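Atg5 (Kluyveromyces marxianus, PDB 3VQI) takes part in cytoplasm-to-vacuole transport, autophagic vesicle formation and nucleophagy, working as the partner of Atg12 in the autophagy-essential Atg12-Atg5 conjugate. Local coordinates at residues I16-V21 with I40-D45; A46-Y51 with Y87-L92; F76-E81 with Q113-Q118. All coordinates share one frame; numbering follows the deposited sequence.

All three contacts lie in the UblA region, where a ubiquitin-like fold sets a mixed sheet against helices. From the N terminus, strand 15-22 is followed by a return along strand 37-43, and contact 1 closes that loop as an antiparallel pair. The chain then enters helix 48-59, whose start meets the start of helix 89-96 in contact 2. Before reaching that second helix it runs through strand 74-78, which later pairs with strand 114-121 in contact 3, so contacts 2 and 3 cross while contact 1 precedes both. Strand 15-22 also runs beside strand 114-121, with backbone hydrogen bonds from E19 to W115 and L117, which joins contacts 1 and 3 in one sheet.

Contact 1. Residues I16-V21 with I40-D45; sequences INVEVV and IVMLRD
With CG1 of I16 held between its backbone N and carbonyl carbon (chi1 51°), the CG2 methyl is turned to the R44 side chain, which crosses it at about a right angle. I16 CG2 lies 3.5 Å from NE of R44, oblique to the guanidinium plane, and 3.8 Å from R44 CG. M42 follows another course: CG stands anti to the carbonyl carbon (chi1 -70°), and the chain, extended beyond CG, crosses the V18 side chain at about a right angle. SD of M42 comes within 3.7 Å of V18 CG2, while the terminal CE reaches V18 CG1 at 3.8 Å.

I16, V18, I40 and M42 share one face of an antiparallel strand pair, with R44 just past its end. I16 and M42 form one hydrogen-bonded pair, V18 and I40 the next, and N17 with V41 lies between them as a non-hydrogen-bonded pair on the other face. The bond from M42 N to I16 O is nearly straight, 177° at the hydrogen, whereas that from V18 N to I40 O is more bent. Further along, V20 and I40 both rest on V55 of helix 48-59.

The R44 guanidinium forms a salt bridge with D94. Without the long side chain, as with an alanine here, the I16 methyl would lose its cover from R44 and the D94 carboxylate would probably be left without this charged mate. Backbone bonds thus set the register, apolar side chains cover the helix-facing side, and R44, itself buried, carries its charge past an isoleucine methyl to D94.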
loop_
_atom_site.group_PDB
_atom_site.type_symbol
_atom_site.label_atom_id
_atom_site.label_comp_id
_atom_site.label_asym_id
_atom_site.label_seq_id
_atom_site.Cartn_x
_atom_site.Cartn_y
_atom_site.Cartn_z
ATOM N N ILE A 16 -11.534 0.225 -3.522
ATOM C CA ILE A 16 -11.264 -0.081 -4.932
ATOM C C ILE A 16 -11.846 -1.458 -5.246
ATOM O O ILE A 16 -11.710 -2.389 -4.454
ATOM C CB ILE A 16 -9.735 -0.072 -5.299
ATOM C CG1 ILE A 16 -8.942 -0.946 -4.328
ATOM C CG2 ILE A 16 -9.189 1.357 -5.290
ATOM C CD1 ILE A 16 -7.453 -0.958 -4.600
ATOM N N ASN A 17 -12.521 -1.571 -6.391
ATOM C CA ASN A 17 -13.127 -2.834 -6.821
ATOM C C ASN A 17 -12.045 -3.720 -7.416
ATOM O O ASN A 17 -11.266 -3.276 -8.257
ATOM C CB ASN A 17 -14.216 -2.579 -7.868
ATOM C CG ASN A 17 -15.422 -1.864 -7.291
ATOM O OD1 ASN A 17 -16.033 -2.337 -6.333
ATOM N ND2 ASN A 17 -15.775 -0.719 -7.876
ATOM N N VAL A 18 -12.008 -4.978 -6.998
ATOM C CA VAL A 18 -10.972 -5.881 -7.467
ATOM C C VAL A 18 -11.490 -7.220 -7.974
ATOM O O VAL A 18 -12.239 -7.901 -7.275
ATOM C CB VAL A 18 -9.956 -6.162 -6.320
ATOM C CG1 VAL A 18 -8.916 -7.171 -6.764
ATOM C CG2 VAL A 18 -9.306 -4.870 -5.872
ATOM N N GLU A 19 -11.094 -7.599 -9.186
ATOM C CA GLU A 19 -11.497 -8.891 -9.712
ATOM C C GLU A 19 -10.287 -9.817 -9.692
ATOM O O GLU A 19 -9.268 -9.555 -10.338
ATOM C CB GLU A 19 -12.050 -8.792 -11.128
ATOM C CG GLU A 19 -12.443 -10.168 -11.676
ATOM C CD GLU A 19 -13.427 -10.108 -12.837
ATOM O OE1 GLU A 19 -13.863 -11.194 -13.298
ATOM O OE2 GLU A 19 -13.767 -8.985 -13.286
ATOM N N VAL A 20 -10.405 -10.893 -8.929
ATOM C CA VAL A 20 -9.335 -11.860 -8.797
ATOM C C VAL A 20 -9.678 -13.131 -9.565
ATOM O O VAL A 20 -10.647 -13.823 -9.245
ATOM C CB VAL A 20 -9.099 -12.207 -7.310
ATOM C CG1 VAL A 20 -7.953 -13.188 -7.179
ATOM C CG2 VAL A 20 -8.815 -10.934 -6.529
ATOM N N VAL A 21 -8.875 -13.433 -10.579
ATOM C CA VAL A 21 -9.090 -14.617 -11.398
ATOM C C VAL A 21 -7.897 -15.552 -11.274
ATOM O O VAL A 21 -6.756 -15.095 -11.274
ATOM C CB VAL A 21 -9.226 -14.242 -12.893
ATOM C CG1 VAL A 21 -9.692 -15.459 -13.680
ATOM C CG2 VAL A 21 -10.173 -13.041 -13.067
ATOM N N ILE A 40 -13.928 -8.627 -4.901
ATOM C CA ILE A 40 -13.879 -8.234 -3.516
ATOM C C ILE A 40 -13.503 -6.780 -3.444
ATOM O O ILE A 40 -12.725 -6.292 -4.262
ATOM C CB ILE A 40 -12.866 -9.067 -2.754
ATOM C CG1 ILE A 40 -11.477 -8.835 -3.320
ATOM C CG2 ILE A 40 -13.221 -10.543 -2.881
ATOM C CD1 ILE A 40 -10.433 -9.684 -2.647
ATOM N N VAL A 41 -14.086 -6.073 -2.488
ATOM C CA VAL A 41 -13.765 -4.672 -2.326
ATOM C C VAL A 41 -12.568 -4.656 -1.386
ATOM O O VAL A 41 -12.578 -5.347 -0.366
ATOM C CB VAL A 41 -14.948 -3.895 -1.707
ATOM C CG1 VAL A 41 -14.594 -2.420 -1.577
ATOM C CG2 VAL A 41 -16.182 -4.047 -2.583
ATOM N N MET A 42 -11.525 -3.913 -1.748
ATOM C CA MET A 42 -10.330 -3.822 -0.912
ATOM C C MET A 42 -10.127 -2.399 -0.419
ATOM O O MET A 42 -10.436 -1.429 -1.120
ATOM C CB MET A 42 -9.082 -4.234 -1.686
ATOM C CG MET A 42 -8.978 -5.705 -2.020
ATOM S SD MET A 42 -7.438 -6.030 -2.882
ATOM C CE MET A 42 -7.643 -7.786 -3.287
ATOM N N LEU A 43 -9.612 -2.271 0.795
ATOM C CA LEU A 43 -9.357 -0.954 1.327
ATOM C C LEU A 43 -8.082 -0.437 0.677
ATOM O O LEU A 43 -7.121 -1.181 0.523
ATOM C CB LEU A 43 -9.204 -1.030 2.837
ATOM C CG LEU A 43 -10.533 -1.302 3.542
ATOM C CD1 LEU A 43 -10.282 -1.629 5.000
ATOM C CD2 LEU A 43 -11.443 -0.091 3.394
ATOM N N ARG A 44 -8.086 0.828 0.270
ATOM C CA ARG A 44 -6.920 1.420 -0.360
ATOM C C ARG A 44 -5.731 1.390 0.576
ATOM O O ARG A 44 -4.615 1.093 0.169
ATOM C CB ARG A 44 -7.214 2.859 -0.786
ATOM C CG ARG A 44 -7.857 2.953 -2.162
ATOM C CD ARG A 44 -8.273 4.367 -2.547
ATOM N NE ARG A 44 -8.215 4.501 -3.996
ATOM C CZ ARG A 44 -7.090 4.731 -4.670
ATOM N NH1 ARG A 44 -5.940 4.875 -4.014
ATOM N NH2 ARG A 44 -7.107 4.758 -5.995
ATOM N N ASP A 45 -5.974 1.692 1.841
ATOM C CA ASP A 45 -4.906 1.693 2.812
ATOM C C ASP A 45 -4.932 0.430 3.641
ATOM O O ASP A 45 -5.249 0.444 4.832
ATOM C CB ASP A 45 -5.004 2.926 3.701
ATOM C CG ASP A 45 -3.907 3.924 3.412
ATOM O OD1 ASP A 45 -2.727 3.527 3.473
ATOM O OD2 ASP A 45 -4.219 5.096 3.120
#

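Contact 2. Residues A46-Y51 with Y87-L92; sequences AYLGFY and YPCGVL
The thiol of C89 points into the turn that opens helix 48-59, with SG 3.4 Å from the backbone N of L48 and 4.0 Å from L48 CG. Its position follows from SG standing anti to the carbonyl carbon (chi1 -59°). Y51 comes to the same sulfur with a ring atom, CE2, at 4.2 Å; this is a sulfur-aromatic contact in which SG lies oblique to the ring, 72° off its normal. L48 and L92 meet by their methyls, CD1 to CD1 at 4.0 Å, their side chains crossing obliquely. In this ubiquitin-like domain the contact brings together the first turns of two helices, 48-59 and 89-96, with P88 as the N-cap residue of the latter. The backbone completes the join, since C89 N donates to A46 O at 3.1 Å, and the CA-H of P88 approaches that same oxygen. The Y47 side chain sets out away from 87-92, but its ring comes back beside Y87 and P88: Y47 CE1 lies 4.1 Å from P88 CD, and CD1 is near the carbonyl of Y87. The ring also touches I139 and W143 of helix 135-155, while the Y51 hydroxyl is hydrogen-bonded to the backbone N of L43.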
loop_
_atom_site.group_PDB
_atom_site.type_symbol
_atom_site.label_atom_id
_atom_site.label_comp_id
_atom_site.label_asym_id
_atom_site.label_seq_id
_atom_site.Cartn_x
_atom_site.Cartn_y
_atom_site.Cartn_z
ATOM N N ALA A 46 -4.592 -0.664 2.978
ATOM C CA ALA A 46 -4.532 -1.989 3.569
ATOM C C ALA A 46 -3.477 -2.677 2.725
ATOM O O ALA A 46 -2.920 -2.066 1.816
ATOM C CB ALA A 46 -5.863 -2.692 3.414
ATOM N N TYR A 47 -3.202 -3.941 3.010
ATOM C CA TYR A 47 -2.211 -4.671 2.237
ATOM C C TYR A 47 -2.849 -5.827 1.475
ATOM O O TYR A 47 -3.732 -6.508 2.011
ATOM C CB TYR A 47 -1.120 -5.192 3.168
ATOM C CG TYR A 47 -0.177 -4.117 3.633
ATOM C CD1 TYR A 47 0.768 -3.581 2.765
ATOM C CD2 TYR A 47 -0.211 -3.647 4.947
ATOM C CE1 TYR A 47 1.665 -2.606 3.186
ATOM C CE2 TYR A 47 0.686 -2.668 5.383
ATOM C CZ TYR A 47 1.624 -2.154 4.494
ATOM O OH TYR A 47 2.523 -1.209 4.905
ATOM N N LEU A 48 -2.412 -6.034 0.229
ATOM C CA LEU A 48 -2.942 -7.121 -0.597
ATOM C C LEU A 48 -2.900 -8.410 0.172
ATOM O O LEU A 48 -3.811 -9.240 0.086
ATOM C CB LEU A 48 -2.122 -7.286 -1.879
ATOM C CG LEU A 48 -2.607 -6.445 -3.056
ATOM C CD1 LEU A 48 -1.684 -6.620 -4.255
ATOM C CD2 LEU A 48 -4.020 -6.880 -3.391
ATOM N N GLY A 49 -1.831 -8.571 0.942
ATOM C CA GLY A 49 -1.670 -9.773 1.734
ATOM C C GLY A 49 -2.808 -10.027 2.699
ATOM O O GLY A 49 -3.031 -11.179 3.076
ATOM N N PHE A 50 -3.526 -8.985 3.123
ATOM C CA PHE A 50 -4.630 -9.202 4.057
ATOM C C PHE A 50 -5.723 -9.984 3.348
ATOM O O PHE A 50 -6.507 -10.691 3.984
ATOM C CB PHE A 50 -5.262 -7.887 4.550
ATOM C CG PHE A 50 -4.391 -7.055 5.457
ATOM C CD1 PHE A 50 -3.361 -7.617 6.190
ATOM C CD2 PHE A 50 -4.656 -5.698 5.613
ATOM C CE1 PHE A 50 -2.603 -6.835 7.084
ATOM C CE2 PHE A 50 -3.914 -4.899 6.503
ATOM C CZ PHE A 50 -2.884 -5.468 7.237
ATOM N N TYR A 51 -5.782 -9.852 2.025
ATOM C CA TYR A 51 -6.831 -10.517 1.253
ATOM C C TYR A 51 -6.471 -11.889 0.687
ATOM O O TYR A 51 -7.356 -12.626 0.250
ATOM C CB TYR A 51 -7.287 -9.597 0.118
ATOM C CG TYR A 51 -7.811 -8.273 0.600
ATOM C CD1 TYR A 51 -9.123 -8.141 1.046
ATOM C CD2 TYR A 51 -6.978 -7.158 0.670
ATOM C CE1 TYR A 51 -9.597 -6.929 1.559
ATOM C CE2 TYR A 51 -7.438 -5.935 1.181
ATOM C CZ TYR A 51 -8.752 -5.829 1.625
ATOM O OH TYR A 51 -9.217 -4.625 2.121
ATOM N N TYR A 87 3.420 -2.735 -0.640
ATOM C CA TYR A 87 2.942 -1.367 -0.709
ATOM C C TYR A 87 1.434 -1.423 -0.560
ATOM O O TYR A 87 0.801 -2.400 -0.952
ATOM C CB TYR A 87 3.309 -0.719 -2.045
ATOM C CG TYR A 87 4.789 -0.509 -2.210
ATOM C CD1 TYR A 87 5.556 -1.370 -2.999
ATOM C CD2 TYR A 87 5.439 0.520 -1.529
ATOM C CE1 TYR A 87 6.941 -1.214 -3.107
ATOM C CE2 TYR A 87 6.823 0.686 -1.623
ATOM C CZ TYR A 87 7.562 -0.186 -2.412
ATOM O OH TYR A 87 8.920 -0.028 -2.491
ATOM N N PRO A 88 0.831 -0.386 0.034
ATOM C CA PRO A 88 -0.628 -0.466 0.164
ATOM C C PRO A 88 -1.343 -0.654 -1.170
ATOM O O PRO A 88 -0.858 -0.206 -2.213
ATOM C CB PRO A 88 -0.997 0.847 0.864
ATOM C CG PRO A 88 0.263 1.716 0.743
ATOM C CD PRO A 88 1.379 0.738 0.814
ATOM N N CYS A 89 -2.491 -1.328 -1.118
ATOM C CA CYS A 89 -3.319 -1.596 -2.290
ATOM C C CYS A 89 -3.573 -0.349 -3.129
ATOM O O CYS A 89 -3.316 -0.324 -4.325
ATOM C CB CYS A 89 -4.671 -2.172 -1.861
ATOM S SG CYS A 89 -4.560 -3.701 -0.908
ATOM N N GLY A 90 -4.097 0.683 -2.491
ATOM C CA GLY A 90 -4.392 1.907 -3.208
ATOM C C GLY A 90 -3.216 2.439 -3.998
ATOM O O GLY A 90 -3.372 2.918 -5.128
ATOM N N VAL A 91 -2.036 2.357 -3.399
ATOM C CA VAL A 91 -0.823 2.826 -4.039
ATOM C C VAL A 91 -0.536 2.004 -5.296
ATOM O O VAL A 91 -0.185 2.554 -6.337
ATOM C CB VAL A 91 0.358 2.725 -3.062
ATOM C CG1 VAL A 91 1.666 3.098 -3.761
ATOM C CG2 VAL A 91 0.113 3.637 -1.891
ATOM N N LEU A 92 -0.705 0.690 -5.200
ATOM C CA LEU A 92 -0.448 -0.196 -6.322
ATOM C C LEU A 92 -1.490 0.031 -7.396
ATOM O O LEU A 92 -1.177 0.072 -8.585
ATOM C CB LEU A 92 -0.461 -1.648 -5.842
ATOM C CG LEU A 92 0.652 -1.909 -4.821
ATOM C CD1 LEU A 92 0.433 -3.234 -4.087
ATOM C CD2 LEU A 92 1.997 -1.881 -5.548
#

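Contact 3. Residues F76-E81 with Q113-Q118; sequences FEYNGE and QMWELQ
Y78 meets strand 114-118 through CB and one edge of its ring. CB begins the contact at 3.8 Å from the CD2 methyl of L117. CG then stands anti to the backbone N (chi1 175°), which brings the CD2-CE2 edge of the ring to W115 and E116. CD2 meets the carbonyl oxygen of E116 at the ring edge, near the ring plane, and lies 3.3 Å from W115 NE1. One atom further, CE2 is 3.5 Å from W115 CD1. The two aromatic groups are oblique, their planes at 48°. On one face of the Y78 ring rests CG of N79, and at the tip OH makes a weak hydrogen bond to the backbone N of K98.

Beside this, the backbones of E77 and Q118 form an antiparallel hydrogen-bonded pair: Q118 N donates to E77 O at 2.7 Å, and E77 N to Q118 O at 3.0 Å. The Q118 side chain, bent at chi2, folds back over the pair and brings CG to 3.5 Å from E77 O. F76 CD2 packs on L117 CB from the side of the sheet that Y78 also uses. Past E77, a type I' turn from Y78 to E81 reverses the chain.

Strand 114-121 lies between strands 15-22 and 74-78, and helix 89-96 covers the W115 and Y78 side of it: L92 touches W115, and L96 touches Y78.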
loop_
_atom_site.group_PDB
_atom_site.type_symbol
_atom_site.label_atom_id
_atom_site.label_comp_id
_atom_site.label_asym_id
_atom_site.label_seq_id
_atom_site.Cartn_x
_atom_site.Cartn_y
_atom_site.Cartn_z
ATOM N N PHE A 76 0.196 -12.135 -6.423
ATOM C CA PHE A 76 -0.775 -11.643 -7.385
ATOM C C PHE A 76 -0.033 -11.129 -8.605
ATOM O O PHE A 76 1.123 -10.691 -8.522
ATOM C CB PHE A 76 -1.623 -10.496 -6.819
ATOM C CG PHE A 76 -2.603 -10.908 -5.761
ATOM C CD1 PHE A 76 -2.270 -10.818 -4.412
ATOM C CD2 PHE A 76 -3.883 -11.334 -6.110
ATOM C CE1 PHE A 76 -3.195 -11.137 -3.426
ATOM C CE2 PHE A 76 -4.821 -11.660 -5.134
ATOM C CZ PHE A 76 -4.473 -11.557 -3.788
ATOM N N GLU A 77 -0.697 -11.192 -9.747
ATOM C CA GLU A 77 -0.079 -10.698 -10.959
ATOM C C GLU A 77 -1.042 -9.800 -11.684
ATOM O O GLU A 77 -2.242 -10.075 -11.762
ATOM C CB GLU A 77 0.345 -11.849 -11.864
ATOM C CG GLU A 77 1.805 -12.241 -11.721
ATOM C CD GLU A 77 2.158 -13.468 -12.557
ATOM O OE1 GLU A 77 1.621 -13.604 -13.680
ATOM O OE2 GLU A 77 2.983 -14.288 -12.099
ATOM N N TYR A 78 -0.520 -8.690 -12.165
ATOM C CA TYR A 78 -1.325 -7.763 -12.931
ATOM C C TYR A 78 -0.626 -7.749 -14.281
ATOM O O TYR A 78 0.584 -7.543 -14.349
ATOM C CB TYR A 78 -1.319 -6.373 -12.299
ATOM C CG TYR A 78 -2.054 -5.368 -13.132
ATOM C CD1 TYR A 78 -1.362 -4.442 -13.922
ATOM C CD2 TYR A 78 -3.444 -5.378 -13.191
ATOM C CE1 TYR A 78 -2.034 -3.555 -14.750
ATOM C CE2 TYR A 78 -4.130 -4.496 -14.019
ATOM C CZ TYR A 78 -3.421 -3.591 -14.797
ATOM O OH TYR A 78 -4.104 -2.743 -15.631
ATOM N N ASN A 79 -1.384 -8.011 -15.341
ATOM C CA ASN A 79 -0.841 -8.062 -16.696
ATOM C C ASN A 79 0.437 -8.874 -16.792
ATOM O O ASN A 79 1.401 -8.444 -17.409
ATOM C CB ASN A 79 -0.596 -6.654 -17.228
ATOM C CG ASN A 79 -1.885 -5.952 -17.578
ATOM O OD1 ASN A 79 -2.964 -6.553 -17.506
ATOM N ND2 ASN A 79 -1.791 -4.681 -17.973
ATOM N N GLY A 80 0.449 -10.035 -16.149
ATOM C CA GLY A 80 1.609 -10.897 -16.210
ATOM C C GLY A 80 2.819 -10.488 -15.397
ATOM O O GLY A 80 3.893 -11.065 -15.565
ATOM N N GLU A 81 2.662 -9.503 -14.517
ATOM C CA GLU A 81 3.773 -9.060 -13.680
ATOM C C GLU A 81 3.449 -9.173 -12.183
ATOM O O GLU A 81 2.363 -8.787 -11.732
ATOM C CB GLU A 81 4.130 -7.621 -14.025
ATOM C CG GLU A 81 4.600 -7.426 -15.453
ATOM C CD GLU A 81 5.989 -7.997 -15.696
ATOM O OE1 GLU A 81 6.904 -7.717 -14.879
ATOM O OE2 GLU A 81 6.167 -8.716 -16.707
ATOM N N GLN A 113 -14.586 1.263 -11.146
ATOM C CA GLN A 113 -13.339 1.020 -11.871
ATOM C C GLN A 113 -12.669 -0.232 -11.304
ATOM O O GLN A 113 -11.954 -0.164 -10.300
ATOM C CB GLN A 113 -12.407 2.232 -11.742
ATOM N N MET A 114 -12.895 -1.370 -11.955
ATOM C CA MET A 114 -12.337 -2.628 -11.483
ATOM C C MET A 114 -10.881 -2.875 -11.868
ATOM O O MET A 114 -10.439 -2.536 -12.966
ATOM C CB MET A 114 -13.209 -3.796 -11.954
ATOM C CG MET A 114 -13.272 -4.935 -10.953
ATOM S SD MET A 114 -14.505 -6.195 -11.352
ATOM C CE MET A 114 -16.036 -5.405 -10.742
ATOM N N TRP A 115 -10.148 -3.465 -10.927
ATOM C CA TRP A 115 -8.739 -3.802 -11.086
ATOM C C TRP A 115 -8.690 -5.327 -11.176
ATOM O O TRP A 115 -9.181 -6.014 -10.281
ATOM C CB TRP A 115 -7.970 -3.302 -9.854
ATOM C CG TRP A 115 -6.469 -3.469 -9.881
ATOM C CD1 TRP A 115 -5.662 -3.491 -10.981
ATOM C CD2 TRP A 115 -5.594 -3.528 -8.746
ATOM N NE1 TRP A 115 -4.342 -3.553 -10.601
ATOM C CE2 TRP A 115 -4.274 -3.576 -9.233
ATOM C CE3 TRP A 115 -5.801 -3.541 -7.358
ATOM C CZ2 TRP A 115 -3.162 -3.634 -8.389
ATOM C CZ3 TRP A 115 -4.694 -3.599 -6.520
ATOM C CH2 TRP A 115 -3.393 -3.643 -7.040
ATOM N N GLU A 116 -8.132 -5.864 -12.255
ATOM C CA GLU A 116 -8.066 -7.313 -12.389
ATOM C C GLU A 116 -6.681 -7.854 -12.032
ATOM O O GLU A 116 -5.666 -7.354 -12.513
ATOM C CB GLU A 116 -8.444 -7.749 -13.812
ATOM C CG GLU A 116 -8.675 -9.260 -13.927
ATOM C CD GLU A 116 -9.087 -9.726 -15.324
ATOM O OE1 GLU A 116 -9.434 -8.878 -16.179
ATOM O OE2 GLU A 116 -9.069 -10.957 -15.559
ATOM N N LEU A 117 -6.656 -8.876 -11.181
ATOM C CA LEU A 117 -5.412 -9.498 -10.742
ATOM C C LEU A 117 -5.514 -10.999 -10.928
ATOM O O LEU A 117 -6.608 -11.567 -10.837
ATOM C CB LEU A 117 -5.166 -9.213 -9.252
ATOM C CG LEU A 117 -5.011 -7.739 -8.859
ATOM C CD1 LEU A 117 -4.801 -7.622 -7.352
ATOM C CD2 LEU A 117 -3.838 -7.134 -9.613
ATOM N N GLN A 118 -4.393 -11.656 -11.198
ATOM C CA GLN A 118 -4.458 -13.101 -11.319
ATOM C C GLN A 118 -3.869 -13.656 -10.020
ATOM O O GLN A 118 -2.952 -13.072 -9.441
ATOM C CB GLN A 118 -3.662 -13.638 -12.530
ATOM C CG GLN A 118 -3.442 -12.687 -13.720
ATOM C CD GLN A 118 -4.692 -11.964 -14.194
ATOM O OE1 GLN A 118 -5.750 -12.572 -14.382
ATOM N NE2 GLN A 118 -4.569 -10.651 -14.404
#